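Side-chain contacts in putative endonuclease/exonuclease/phosphatase family protein (Bacteroides vulgatus ATCC 8482, PDB 3G6S), which probably acts as a phosphodiester-cleaving hydrolase of the DNase I-like superfamily, perhaps an endonuclease or a 3'-5' RNA exonuclease: residues W120-D125 / K159-E164; M133-H138 / L152-K157; L39-M44 / D86-L91; D54-L59 / P80-K85. One frame throughout, in Å; residues are numbered along the deposited sequence.

Contact 1: W120-D125 / K159-E164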
loop_
_atom_site.group_PDB
_atom_site.type_symbol
_atom_site.label_atom_id
_atom_site.label_comp_id
_atom_site.label_asym_id
_atom_site.label_seq_id
_atom_site.Cartn_x
_atom_site.Cartn_y
_atom_site.Cartn_z
ATOM N N TRP A 120 7.010 -4.095 -6.080
ATOM C CA TRP A 120 6.966 -5.387 -5.401
ATOM C C TRP A 120 8.318 -5.810 -4.875
ATOM O O TRP A 120 9.348 -5.266 -5.265
ATOM C CB TRP A 120 6.455 -6.485 -6.340
ATOM C CG TRP A 120 7.337 -6.737 -7.527
ATOM C CD1 TRP A 120 7.234 -6.160 -8.752
ATOM C CD2 TRP A 120 8.485 -7.608 -7.585
ATOM N NE1 TRP A 120 8.243 -6.612 -9.575
ATOM C CE2 TRP A 120 9.021 -7.503 -8.886
ATOM C CE3 TRP A 120 9.103 -8.467 -6.665
ATOM C CZ2 TRP A 120 10.155 -8.216 -9.294
ATOM C CZ3 TRP A 120 10.239 -9.183 -7.072
ATOM C CH2 TRP A 120 10.747 -9.050 -8.382
ATOM N N ALA A 121 8.305 -6.813 -4.006
ATOM C CA ALA A 121 9.533 -7.322 -3.427
ATOM C C ALA A 121 9.334 -8.718 -2.875
ATOM O O ALA A 121 8.350 -8.997 -2.187
ATOM C CB ALA A 121 10.012 -6.397 -2.331
ATOM N N LYS A 122 10.272 -9.600 -3.194
ATOM C CA LYS A 122 10.241 -10.968 -2.717
ATOM C C LYS A 122 11.072 -10.948 -1.421
ATOM O O LYS A 122 12.292 -10.772 -1.451
ATOM C CB LYS A 122 10.862 -11.862 -3.784
ATOM C CG LYS A 122 10.934 -13.341 -3.473
ATOM C CD LYS A 122 11.521 -14.089 -4.665
ATOM C CE LYS A 122 11.785 -15.539 -4.332
ATOM N NZ LYS A 122 12.550 -16.219 -5.411
ATOM N N PHE A 123 10.396 -11.104 -0.288
ATOM C CA PHE A 123 11.030 -11.069 1.032
ATOM C C PHE A 123 11.381 -12.424 1.597
ATOM O O PHE A 123 10.958 -13.454 1.097
ATOM C CB PHE A 123 10.108 -10.389 2.045
ATOM C CG PHE A 123 10.072 -8.902 1.935
ATOM C CD1 PHE A 123 11.189 -8.142 2.262
ATOM C CD2 PHE A 123 8.906 -8.248 1.556
ATOM C CE1 PHE A 123 11.141 -6.746 2.223
ATOM C CE2 PHE A 123 8.849 -6.850 1.515
ATOM C CZ PHE A 123 9.975 -6.100 1.851
ATOM N N LYS A 124 12.162 -12.407 2.665
ATOM C CA LYS A 124 12.535 -13.630 3.353
ATOM C C LYS A 124 12.669 -13.262 4.805
ATOM O O LYS A 124 13.330 -12.283 5.143
ATOM C CB LYS A 124 13.869 -14.195 2.865
ATOM C CG LYS A 124 14.199 -15.524 3.547
ATOM C CD LYS A 124 15.652 -15.615 4.018
ATOM C CE LYS A 124 16.618 -15.853 2.865
ATOM N NZ LYS A 124 18.021 -15.945 3.342
ATOM N N ASP A 125 12.025 -14.035 5.663
ATOM C CA ASP A 125 12.103 -13.770 7.087
ATOM C C ASP A 125 13.454 -14.312 7.540
ATOM O O ASP A 125 13.649 -15.525 7.593
ATOM C CB ASP A 125 10.976 -14.500 7.820
ATOM C CG ASP A 125 10.896 -14.126 9.280
ATOM O OD1 ASP A 125 9.939 -13.415 9.660
ATOM O OD2 ASP A 125 11.793 -14.533 10.053
ATOM N N LYS A 159 1.882 -14.542 -9.571
ATOM C CA LYS A 159 2.068 -15.940 -9.949
ATOM C C LYS A 159 3.401 -16.135 -10.661
ATOM O O LYS A 159 3.994 -17.211 -10.599
ATOM C CB LYS A 159 0.934 -16.422 -10.859
ATOM C CG LYS A 159 -0.447 -16.298 -10.245
ATOM C CD LYS A 159 -1.473 -17.164 -10.957
ATOM C CE LYS A 159 -1.689 -16.762 -12.399
ATOM N NZ LYS A 159 -2.756 -17.613 -13.010
ATOM N N GLU A 160 3.869 -15.085 -11.325
ATOM C CA GLU A 160 5.126 -15.142 -12.052
ATOM C C GLU A 160 6.318 -15.165 -11.104
ATOM O O GLU A 160 7.203 -16.009 -11.231
ATOM C CB GLU A 160 5.241 -13.931 -12.980
ATOM C CG GLU A 160 6.535 -13.859 -13.788
ATOM C CD GLU A 160 6.694 -12.529 -14.513
ATOM O OE1 GLU A 160 5.721 -12.090 -15.177
ATOM O OE2 GLU A 160 7.796 -11.928 -14.428
ATOM N N ILE A 161 6.326 -14.240 -10.150
ATOM C CA ILE A 161 7.425 -14.120 -9.200
ATOM C C ILE A 161 7.451 -15.102 -8.042
ATOM O O ILE A 161 8.466 -15.749 -7.801
ATOM C CB ILE A 161 7.479 -12.703 -8.589
ATOM C CG1 ILE A 161 8.007 -11.702 -9.617
ATOM C CG2 ILE A 161 8.385 -12.691 -7.361
ATOM C CD1 ILE A 161 7.051 -11.404 -10.749
ATOM N N VAL A 162 6.350 -15.211 -7.312
ATOM C CA VAL A 162 6.337 -16.096 -6.154
ATOM C C VAL A 162 5.417 -17.309 -6.297
ATOM O O VAL A 162 5.324 -18.135 -5.390
ATOM C CB VAL A 162 5.972 -15.295 -4.862
ATOM C CG1 VAL A 162 4.448 -15.232 -4.673
ATOM C CG2 VAL A 162 6.642 -15.918 -3.665
ATOM N N GLY A 163 4.738 -17.416 -7.432
ATOM C CA GLY A 163 3.861 -18.552 -7.652
ATOM C C GLY A 163 2.714 -18.650 -6.668
ATOM O O GLY A 163 1.900 -17.734 -6.567
ATOM N N GLU A 164 2.649 -19.761 -5.941
ATOM C CA GLU A 164 1.589 -19.979 -4.960
ATOM C C GLU A 164 2.017 -19.729 -3.515
ATOM O O GLU A 164 1.318 -20.107 -2.574
ATOM C CB GLU A 164 1.047 -21.400 -5.096
ATOM C CG GLU A 164 2.128 -22.452 -5.223
ATOM C CD GLU A 164 1.566 -23.861 -5.249
ATOM O OE1 GLU A 164 0.599 -24.101 -6.011
ATOM O OE2 GLU A 164 2.100 -24.728 -4.515
HETATM O O HOH W 1 11.006 -17.142 -7.939
#
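Ile161 packs on the indole of Trp120. The main interaction is a CH-pi contact. CG1 of Ile161 lies 4.1 Å from the centroid of the six-membered ring of Trp120, 13° off the ring normal, so it sits over the face. Trp120 CG stands between its backbone N and carbonyl carbon (chi1 63°). This torsion carries the benzo ring out to the helix end.

Apolar packing extends the contact at the ring rim. CG2 of Ile161 is 4.0 Å from CZ3 of Trp120. The CG2 methyl of Ile161 also lies 4.4 Å from CD of Lys122, a looser approach. Lys122 is extended through all four torsions, and its aliphatic chain runs from the strand toward the helix end.

The polar link goes through a water. NZ of Lys122 donates a hydrogen bond to this water molecule at 3.1 Å. The water in turn donates to the carbonyl O of Ile161 at 2.9 Å. The ammonium is thus tied to a carbonyl at the C-terminal end of helix 144-161, where its charge would be expected to suit the helix dipole. Gly163 leaves the helical conformation just beyond, with positive phi. Met133 of strand 131-138 touches both Trp120 and Ile161.

The arrangement is a helix end packed on a beta-sheet, as in the layered alpha/beta sandwich of the DNase I-like fold.

Contact 2: M133-H138 / L152-K157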
loop_
_atom_site.group_PDB
_atom_site.type_symbol
_atom_site.label_atom_id
_atom_site.label_comp_id
_atom_site.label_asym_id
_atom_site.label_seq_id
_atom_site.Cartn_x
_atom_site.Cartn_y
_atom_site.Cartn_z
HETATM N N MSE A 133 5.785 -12.544 -0.694
HETATM C CA MSE A 133 5.894 -11.395 -1.551
HETATM C C MSE A 133 4.990 -10.262 -1.127
HETATM O O MSE A 133 3.898 -10.471 -0.595
HETATM C CB MSE A 133 5.583 -11.792 -2.983
HETATM C CG MSE A 133 5.678 -10.650 -3.960
HETATM SE SE MSE A 133 5.103 -11.216 -5.689
HETATM C CE MSE A 133 6.223 -10.057 -6.736
ATOM N N ALA A 134 5.469 -9.054 -1.364
ATOM C CA ALA A 134 4.716 -7.864 -1.040
ATOM C C ALA A 134 4.588 -7.044 -2.310
ATOM O O ALA A 134 5.561 -6.851 -3.044
ATOM C CB ALA A 134 5.435 -7.060 0.028
ATOM N N VAL A 135 3.375 -6.570 -2.565
ATOM C CA VAL A 135 3.109 -5.740 -3.728
ATOM C C VAL A 135 2.319 -4.538 -3.234
ATOM O O VAL A 135 1.307 -4.692 -2.554
ATOM C CB VAL A 135 2.298 -6.498 -4.811
ATOM C CG1 VAL A 135 2.049 -5.587 -6.014
ATOM C CG2 VAL A 135 3.067 -7.727 -5.262
ATOM N N ASN A 136 2.805 -3.347 -3.568
ATOM C CA ASN A 136 2.183 -2.095 -3.163
ATOM C C ASN A 136 1.870 -1.296 -4.408
ATOM O O ASN A 136 2.731 -1.118 -5.268
ATOM C CB ASN A 136 3.138 -1.298 -2.286
ATOM C CG ASN A 136 2.490 -0.067 -1.725
ATOM O OD1 ASN A 136 1.405 -0.148 -1.136
ATOM N ND2 ASN A 136 3.139 1.087 -1.893
ATOM N N THR A 137 0.650 -0.790 -4.508
ATOM C CA THR A 137 0.294 -0.052 -5.703
ATOM C C THR A 137 -0.655 1.125 -5.449
ATOM O O THR A 137 -1.121 1.313 -4.328
ATOM C CB THR A 137 -0.322 -1.035 -6.726
ATOM O OG1 THR A 137 -0.645 -0.342 -7.935
ATOM C CG2 THR A 137 -1.568 -1.677 -6.152
ATOM N N HIS A 138 -0.917 1.915 -6.493
ATOM C CA HIS A 138 -1.828 3.074 -6.438
ATOM C C HIS A 138 -2.613 3.115 -7.751
ATOM O O HIS A 138 -2.048 3.418 -8.795
ATOM C CB HIS A 138 -1.048 4.386 -6.294
ATOM C CG HIS A 138 -1.898 5.552 -5.898
ATOM N ND1 HIS A 138 -3.274 5.480 -5.845
ATOM C CD2 HIS A 138 -1.570 6.802 -5.497
ATOM C CE1 HIS A 138 -3.757 6.639 -5.421
ATOM N NE2 HIS A 138 -2.745 7.456 -5.203
ATOM N N LEU A 152 -5.725 -7.504 -12.843
ATOM C CA LEU A 152 -5.343 -8.742 -13.507
ATOM C C LEU A 152 -3.828 -8.785 -13.699
ATOM O O LEU A 152 -3.209 -9.837 -13.569
ATOM C CB LEU A 152 -6.050 -8.854 -14.861
ATOM C CG LEU A 152 -7.566 -9.050 -14.756
ATOM C CD1 LEU A 152 -8.282 -8.496 -15.983
ATOM C CD2 LEU A 152 -7.855 -10.513 -14.563
ATOM N N LEU A 153 -3.235 -7.635 -13.993
ATOM C CA LEU A 153 -1.801 -7.554 -14.203
ATOM C C LEU A 153 -1.048 -7.936 -12.933
ATOM O O LEU A 153 -0.073 -8.686 -12.978
ATOM C CB LEU A 153 -1.427 -6.138 -14.641
ATOM C CG LEU A 153 0.055 -5.750 -14.672
ATOM C CD1 LEU A 153 0.822 -6.651 -15.623
ATOM C CD2 LEU A 153 0.171 -4.296 -15.092
ATOM N N ILE A 154 -1.507 -7.427 -11.796
ATOM C CA ILE A 154 -0.869 -7.730 -10.523
ATOM C C ILE A 154 -0.941 -9.226 -10.235
ATOM O O ILE A 154 0.055 -9.833 -9.841
ATOM C CB ILE A 154 -1.530 -6.925 -9.381
ATOM C CG1 ILE A 154 -1.186 -5.445 -9.546
ATOM C CG2 ILE A 154 -1.064 -7.441 -8.010
ATOM C CD1 ILE A 154 -1.966 -4.516 -8.637
ATOM N N ILE A 155 -2.110 -9.821 -10.444
ATOM C CA ILE A 155 -2.256 -11.250 -10.213
ATOM C C ILE A 155 -1.245 -12.033 -11.040
ATOM O O ILE A 155 -0.570 -12.921 -10.519
ATOM C CB ILE A 155 -3.684 -11.752 -10.545
ATOM C CG1 ILE A 155 -4.690 -11.157 -9.554
ATOM C CG2 ILE A 155 -3.733 -13.272 -10.484
ATOM C CD1 ILE A 155 -6.097 -11.715 -9.676
ATOM N N ARG A 156 -1.117 -11.697 -12.320
ATOM C CA ARG A 156 -0.158 -12.392 -13.185
ATOM C C ARG A 156 1.294 -12.235 -12.733
ATOM O O ARG A 156 2.119 -13.111 -12.983
ATOM C CB ARG A 156 -0.287 -11.904 -14.630
ATOM C CG ARG A 156 -1.638 -12.174 -15.262
ATOM C CD ARG A 156 -1.511 -12.179 -16.773
ATOM N NE ARG A 156 -1.013 -10.909 -17.294
ATOM C CZ ARG A 156 -1.762 -9.819 -17.453
ATOM N NH1 ARG A 156 -3.051 -9.846 -17.132
ATOM N NH2 ARG A 156 -1.223 -8.706 -17.938
ATOM N N LYS A 157 1.602 -11.119 -12.074
ATOM C CA LYS A 157 2.957 -10.865 -11.596
ATOM C C LYS A 157 3.222 -11.619 -10.297
ATOM O O LYS A 157 4.356 -12.007 -10.021
ATOM C CB LYS A 157 3.168 -9.370 -11.374
ATOM C CG LYS A 157 2.866 -8.521 -12.608
ATOM C CD LYS A 157 3.875 -8.733 -13.738
ATOM C CE LYS A 157 5.239 -8.155 -13.376
ATOM N NZ LYS A 157 6.188 -8.170 -14.520
#
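Ile154 of helix 144-161 packs against Val135 and Thr137 of strand 131-138. The strand and helix are the first two elements of a beta-alpha-beta unit that strand 167-172 completes. The short segments run nearly antiparallel, at 161°, with their axes 10.7 Å apart at closest approach. That spacing leaves room for one layer of side chains.

Ile154 is the first residue of segment 152-157 to touch the strand. Its two branches reach different strand residues. CG2 of Ile154, opposite the backbone N, lies 4.1 Å from CG1 of Val135, and the two side chains slide past each other in opposite directions. CD1 of Ile154 ends the other branch and meets CG2 of Thr137 tip to tip, at 3.8 Å. Thr137 gives the helix its methyl, while its OG1 is hydrogen-bonded to the carbonyl O of Ile117 on the neighbouring strand. The buried hydroxyl is therefore satisfied within the sheet.

Lys157 follows one turn later. The backbone N of Lys157 is hydrogen-bonded to the carbonyl O of Leu153 at 3.1 Å. Its CB points to the strand, but the chain then bends and leads the ammonium away. Phe96 of strand 88-97 touches the side chain. At this level it is the Lys157 backbone that meets the strand: CE of selenomethionine Met133 comes within 4.3 Å of the carbonyl O of Lys157.

Contact 3: L39-M44 / D86-L91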
loop_
_atom_site.group_PDB
_atom_site.type_symbol
_atom_site.label_atom_id
_atom_site.label_comp_id
_atom_site.label_asym_id
_atom_site.label_seq_id
_atom_site.Cartn_x
_atom_site.Cartn_y
_atom_site.Cartn_z
ATOM N N LEU A 39 5.345 -1.260 12.929
ATOM C CA LEU A 39 5.023 -1.791 11.621
ATOM C C LEU A 39 6.228 -2.561 11.062
ATOM O O LEU A 39 7.348 -2.074 11.107
ATOM C CB LEU A 39 4.632 -0.630 10.701
ATOM C CG LEU A 39 3.136 -0.300 10.661
ATOM C CD1 LEU A 39 2.502 -0.449 12.037
ATOM C CD2 LEU A 39 2.948 1.104 10.119
ATOM N N ASP A 40 5.991 -3.770 10.560
ATOM C CA ASP A 40 7.052 -4.593 9.997
ATOM C C ASP A 40 7.250 -4.269 8.528
ATOM O O ASP A 40 8.379 -4.159 8.049
ATOM C CB ASP A 40 6.721 -6.084 10.119
ATOM C CG ASP A 40 6.878 -6.616 11.528
ATOM O OD1 ASP A 40 7.943 -6.384 12.141
ATOM O OD2 ASP A 40 5.941 -7.293 12.012
ATOM N N ILE A 41 6.141 -4.140 7.810
ATOM C CA ILE A 41 6.174 -3.839 6.384
ATOM C C ILE A 41 5.071 -2.840 6.074
ATOM O O ILE A 41 3.925 -3.022 6.486
ATOM C CB ILE A 41 5.976 -5.105 5.541
ATOM C CG1 ILE A 41 7.159 -6.036 5.763
ATOM C CG2 ILE A 41 5.864 -4.739 4.074
ATOM C CD1 ILE A 41 6.989 -7.384 5.101
ATOM N N VAL A 42 5.424 -1.784 5.349
ATOM C CA VAL A 42 4.468 -0.745 5.010
ATOM C C VAL A 42 4.509 -0.388 3.531
ATOM O O VAL A 42 5.574 -0.121 2.985
ATOM C CB VAL A 42 4.758 0.556 5.796
ATOM C CG1 VAL A 42 3.623 1.547 5.589
ATOM C CG2 VAL A 42 4.960 0.257 7.259
ATOM N N GLY A 43 3.350 -0.393 2.887
ATOM C CA GLY A 43 3.281 -0.003 1.494
ATOM C C GLY A 43 2.609 1.354 1.534
ATOM O O GLY A 43 1.476 1.457 2.000
HETATM N N MSE A 44 3.291 2.400 1.080
HETATM C CA MSE A 44 2.717 3.743 1.116
HETATM C C MSE A 44 2.470 4.299 -0.277
HETATM O O MSE A 44 3.178 3.956 -1.217
HETATM C CB MSE A 44 3.655 4.681 1.875
HETATM C CG MSE A 44 3.961 4.222 3.285
HETATM SE SE MSE A 44 5.368 5.259 4.157
HETATM C CE MSE A 44 4.318 6.181 5.468
ATOM N N ASP A 86 16.547 -5.406 9.902
ATOM C CA ASP A 86 16.977 -6.541 10.704
ATOM C C ASP A 86 16.025 -7.736 10.701
ATOM O O ASP A 86 16.427 -8.847 11.037
ATOM C CB ASP A 86 17.239 -6.086 12.148
ATOM C CG ASP A 86 16.029 -5.414 12.786
ATOM O OD1 ASP A 86 15.601 -4.333 12.302
ATOM O OD2 ASP A 86 15.499 -5.965 13.782
ATOM N N LYS A 87 14.770 -7.522 10.326
ATOM C CA LYS A 87 13.812 -8.623 10.304
ATOM C C LYS A 87 13.683 -9.332 8.966
ATOM O O LYS A 87 13.595 -10.557 8.922
ATOM C CB LYS A 87 12.424 -8.140 10.716
ATOM C CG LYS A 87 12.152 -8.126 12.199
ATOM C CD LYS A 87 10.657 -8.301 12.397
ATOM C CE LYS A 87 10.238 -8.211 13.842
ATOM N NZ LYS A 87 8.780 -8.489 13.949
ATOM N N TYR A 88 13.672 -8.568 7.879
ATOM C CA TYR A 88 13.507 -9.151 6.552
ATOM C C TYR A 88 14.607 -8.817 5.557
ATOM O O TYR A 88 15.172 -7.721 5.572
ATOM C CB TYR A 88 12.172 -8.700 5.967
ATOM C CG TYR A 88 11.049 -8.764 6.964
ATOM C CD1 TYR A 88 10.416 -9.973 7.255
ATOM C CD2 TYR A 88 10.664 -7.628 7.671
ATOM C CE1 TYR A 88 9.432 -10.047 8.230
ATOM C CE2 TYR A 88 9.683 -7.690 8.650
ATOM C CZ TYR A 88 9.072 -8.897 8.929
ATOM O OH TYR A 88 8.116 -8.965 9.919
ATOM N N GLU A 89 14.901 -9.772 4.680
ATOM C CA GLU A 89 15.906 -9.576 3.648
ATOM C C GLU A 89 15.188 -9.534 2.307
ATOM O O GLU A 89 14.236 -10.274 2.085
ATOM C CB GLU A 89 16.901 -10.725 3.647
ATOM C CG GLU A 89 18.066 -10.513 2.706
ATOM C CD GLU A 89 18.702 -11.824 2.295
ATOM O OE1 GLU A 89 18.939 -12.675 3.184
ATOM O OE2 GLU A 89 18.972 -12.004 1.086
ATOM N N VAL A 90 15.639 -8.659 1.418
ATOM C CA VAL A 90 15.028 -8.530 0.103
ATOM C C VAL A 90 15.760 -9.408 -0.902
ATOM O O VAL A 90 16.903 -9.122 -1.254
ATOM C CB VAL A 90 15.081 -7.079 -0.394
ATOM C CG1 VAL A 90 14.590 -7.007 -1.825
ATOM C CG2 VAL A 90 14.231 -6.200 0.503
ATOM N N LEU A 91 15.109 -10.477 -1.360
ATOM C CA LEU A 91 15.743 -11.366 -2.330
ATOM C C LEU A 91 15.719 -10.719 -3.708
ATOM O O LEU A 91 16.669 -10.834 -4.486
ATOM C CB LEU A 91 15.021 -12.712 -2.378
ATOM C CG LEU A 91 15.102 -13.540 -1.097
ATOM C CD1 LEU A 91 14.248 -14.782 -1.247
ATOM C CD2 LEU A 91 16.552 -13.902 -0.811
#
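Asp40 meets both Lys87 and Tyr88, and its side chain can be followed outward. CB of Asp40 lies at the edge of the Tyr88 ring, near its plane, 3.7 Å from CE2 of Tyr88. CG of Asp40 is 3.1 Å from OH of Tyr88. The carboxylate stands almost upright to the ring, the planes 79° apart, and the hydroxyl makes no hydrogen bond to either oxygen. OD1 carries the salt bridge. NZ of Lys87 approaches OD1 of Asp40 at 2.9 Å on the syn side, 29° out of the carboxylate plane. The Lys87 chain is extended beyond CG, which lets it span the gap.

Strands 41-45 and 88-97 belong to the two different sheets of the DNase I-like sandwich, so the contact joins the two layers where both strands begin. OD2 of Asp40 turns to its own sheet and accepts a hydrogen bond from the backbone N of Arg5 on strand 2-10. Replacing Asp40 by an alanine would probably leave the ammonium of Lys87 and the backbone N of Arg5 without these acceptors. Next along the strand, Ile41 places CD1 over a face of the Tyr88 ring. CG1 of Ile41 lies 4.2 Å from CE2 of Tyr88.

Contact 4: D54-L59 / P80-K85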
loop_
_atom_site.group_PDB
_atom_site.type_symbol
_atom_site.label_atom_id
_atom_site.label_comp_id
_atom_site.label_asym_id
_atom_site.label_seq_id
_atom_site.Cartn_x
_atom_site.Cartn_y
_atom_site.Cartn_z
ATOM N N ASP A 54 12.637 11.775 3.633
ATOM C CA ASP A 54 12.322 12.065 5.022
ATOM C C ASP A 54 11.979 10.776 5.753
ATOM O O ASP A 54 12.338 10.603 6.918
ATOM C CB ASP A 54 11.143 13.029 5.141
ATOM C CG ASP A 54 11.454 14.399 4.595
ATOM O OD1 ASP A 54 12.641 14.803 4.622
ATOM O OD2 ASP A 54 10.506 15.080 4.145
ATOM N N LEU A 55 11.275 9.871 5.074
ATOM C CA LEU A 55 10.902 8.605 5.695
ATOM C C LEU A 55 12.159 7.823 6.070
ATOM O O LEU A 55 12.268 7.310 7.185
ATOM C CB LEU A 55 10.030 7.755 4.762
ATOM C CG LEU A 55 8.497 7.898 4.786
ATOM C CD1 LEU A 55 8.009 8.338 6.165
ATOM C CD2 LEU A 55 8.068 8.905 3.742
ATOM N N ARG A 56 13.107 7.736 5.140
ATOM C CA ARG A 56 14.341 7.020 5.407
ATOM C C ARG A 56 15.058 7.635 6.610
ATOM O O ARG A 56 15.617 6.921 7.448
ATOM C CB ARG A 56 15.254 7.044 4.176
ATOM C CG ARG A 56 14.693 6.280 2.979
ATOM C CD ARG A 56 15.640 6.292 1.787
ATOM N NE ARG A 56 17.007 5.958 2.163
ATOM C CZ ARG A 56 17.370 4.835 2.779
ATOM N NH1 ARG A 56 16.466 3.918 3.093
ATOM N NH2 ARG A 56 18.643 4.634 3.094
ATOM N N ALA A 57 15.028 8.961 6.708
ATOM C CA ALA A 57 15.691 9.643 7.814
ATOM C C ALA A 57 14.968 9.428 9.138
ATOM O O ALA A 57 15.605 9.267 10.181
ATOM C CB ALA A 57 15.800 11.125 7.516
ATOM N N GLY A 58 13.639 9.418 9.090
ATOM C CA GLY A 58 12.853 9.233 10.295
ATOM C C GLY A 58 12.685 7.787 10.707
ATOM O O GLY A 58 12.351 7.503 11.856
ATOM N N LEU A 59 12.909 6.862 9.780
ATOM C CA LEU A 59 12.776 5.434 10.089
ATOM C C LEU A 59 14.125 4.758 9.837
ATOM O O LEU A 59 14.263 3.934 8.924
ATOM C CB LEU A 59 11.693 4.799 9.199
ATOM C CG LEU A 59 10.301 5.456 9.155
ATOM C CD1 LEU A 59 9.470 4.796 8.070
ATOM C CD2 LEU A 59 9.616 5.345 10.501
ATOM N N PRO A 80 6.320 3.161 -2.620
ATOM C CA PRO A 80 7.324 2.382 -1.894
ATOM C C PRO A 80 6.873 1.429 -0.804
ATOM O O PRO A 80 5.750 1.496 -0.307
ATOM C CB PRO A 80 8.232 3.465 -1.332
ATOM C CG PRO A 80 7.222 4.498 -0.884
ATOM C CD PRO A 80 6.175 4.501 -2.010
ATOM N N LEU A 81 7.794 0.535 -0.457
ATOM C CA LEU A 81 7.618 -0.460 0.583
ATOM C C LEU A 81 8.732 -0.271 1.608
ATOM O O LEU A 81 9.912 -0.282 1.260
ATOM C CB LEU A 81 7.717 -1.872 -0.008
ATOM C CG LEU A 81 6.440 -2.418 -0.650
ATOM C CD1 LEU A 81 6.780 -3.621 -1.503
ATOM C CD2 LEU A 81 5.424 -2.771 0.433
ATOM N N PHE A 82 8.361 -0.068 2.866
ATOM C CA PHE A 82 9.354 0.076 3.923
ATOM C C PHE A 82 9.290 -1.157 4.807
ATOM O O PHE A 82 8.205 -1.644 5.124
ATOM C CB PHE A 82 9.108 1.346 4.743
ATOM C CG PHE A 82 9.568 2.599 4.057
ATOM C CD1 PHE A 82 8.858 3.117 2.981
ATOM C CD2 PHE A 82 10.742 3.236 4.456
ATOM C CE1 PHE A 82 9.308 4.258 2.305
ATOM C CE2 PHE A 82 11.205 4.382 3.784
ATOM C CZ PHE A 82 10.484 4.889 2.707
ATOM N N TYR A 83 10.451 -1.666 5.189
ATOM C CA TYR A 83 10.511 -2.860 6.015
ATOM C C TYR A 83 11.647 -2.795 7.035
ATOM O O TYR A 83 12.589 -2.002 6.892
ATOM C CB TYR A 83 10.720 -4.077 5.127
ATOM C CG TYR A 83 11.993 -4.012 4.320
ATOM C CD1 TYR A 83 12.060 -3.280 3.127
ATOM C CD2 TYR A 83 13.147 -4.673 4.758
ATOM C CE1 TYR A 83 13.251 -3.216 2.396
ATOM C CE2 TYR A 83 14.332 -4.609 4.033
ATOM C CZ TYR A 83 14.378 -3.885 2.857
ATOM O OH TYR A 83 15.559 -3.848 2.138
ATOM N N ARG A 84 11.551 -3.638 8.062
ATOM C CA ARG A 84 12.575 -3.719 9.103
ATOM C C ARG A 84 13.846 -4.362 8.528
ATOM O O ARG A 84 13.838 -5.538 8.172
ATOM C CB ARG A 84 12.061 -4.564 10.270
ATOM C CG ARG A 84 10.916 -3.936 11.026
ATOM C CD ARG A 84 11.385 -2.719 11.789
ATOM N NE ARG A 84 12.418 -3.068 12.751
ATOM C CZ ARG A 84 12.221 -3.869 13.790
ATOM N NH1 ARG A 84 11.021 -4.399 13.999
ATOM N NH2 ARG A 84 13.227 -4.152 14.609
ATOM N N LYS A 85 14.929 -3.592 8.446
ATOM C CA LYS A 85 16.206 -4.078 7.907
ATOM C C LYS A 85 16.675 -5.365 8.578
ATOM O O LYS A 85 17.138 -6.289 7.911
ATOM C CB LYS A 85 17.297 -3.021 8.093
ATOM C CG LYS A 85 16.864 -1.615 7.739
ATOM C CD LYS A 85 17.888 -0.562 8.156
ATOM C CE LYS A 85 19.072 -0.512 7.206
ATOM N NZ LYS A 85 19.937 0.675 7.466
#
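Phe82 has CG opposite its carbonyl carbon (chi1 -78°), which sends the ring from the strand toward helix 49-58 and Leu55. Leu59 holds CG in the same relation (chi1 -52°) and brings CD1 to the ring. Three residues of segment 54-59 touch the phenyl group. CB of Leu55 makes the closest approach, 3.6 Å from CZ of Phe82. CG of Arg56 comes to the ring edge, near its plane, 4.1 Å from CE2 of Phe82. CD1 of Leu59 meets CD2 of Phe82 at 4.1 Å. Each of these side chains crosses that of Phe82 at about a right angle.

Phe52 of the same helix also meets the Phe82 ring, and Leu59 touches helix 27-36. The contact thus fixes helix 49-58 on the outer face of the sheet that contains strand 81-84. An alanine in place of Phe82 would probably open a gap between strand and helix and leave Leu55 and Leu59 without their aromatic partner.

No hydrogen bond links the two segments. Arg56 contributes methylene carbon to the ring edge, and its guanidinium makes a long, weak ion pair with Asp63. The attachment made here therefore rests on apolar burial and shape rather than on charge.

Overall arrangement
The four contacts sample the layers of one alpha/beta sandwich. Contacts 1 and 2 use the same helix, 144-161, on neighbouring strands of one sheet. Their centres are 10 Å apart, and CE of Met133 lies 3.3 Å from CE3 of Trp120. Contact 4 packs a helix on the other sheet. Contact 3 bridges the two sheets, with its centre 9 Å from that of contact 4 and 13 Å from that of contact 1. The backbone O of Val42 and N of Phe82 are 2.8 Å apart, a probable hydrogen bond joining contacts 3 and 4. Between the sheets, ND2 of Asn136 in contact 2 is hydrogen-bonded to the backbone O of Met44 in contact 3 at 2.9 Å.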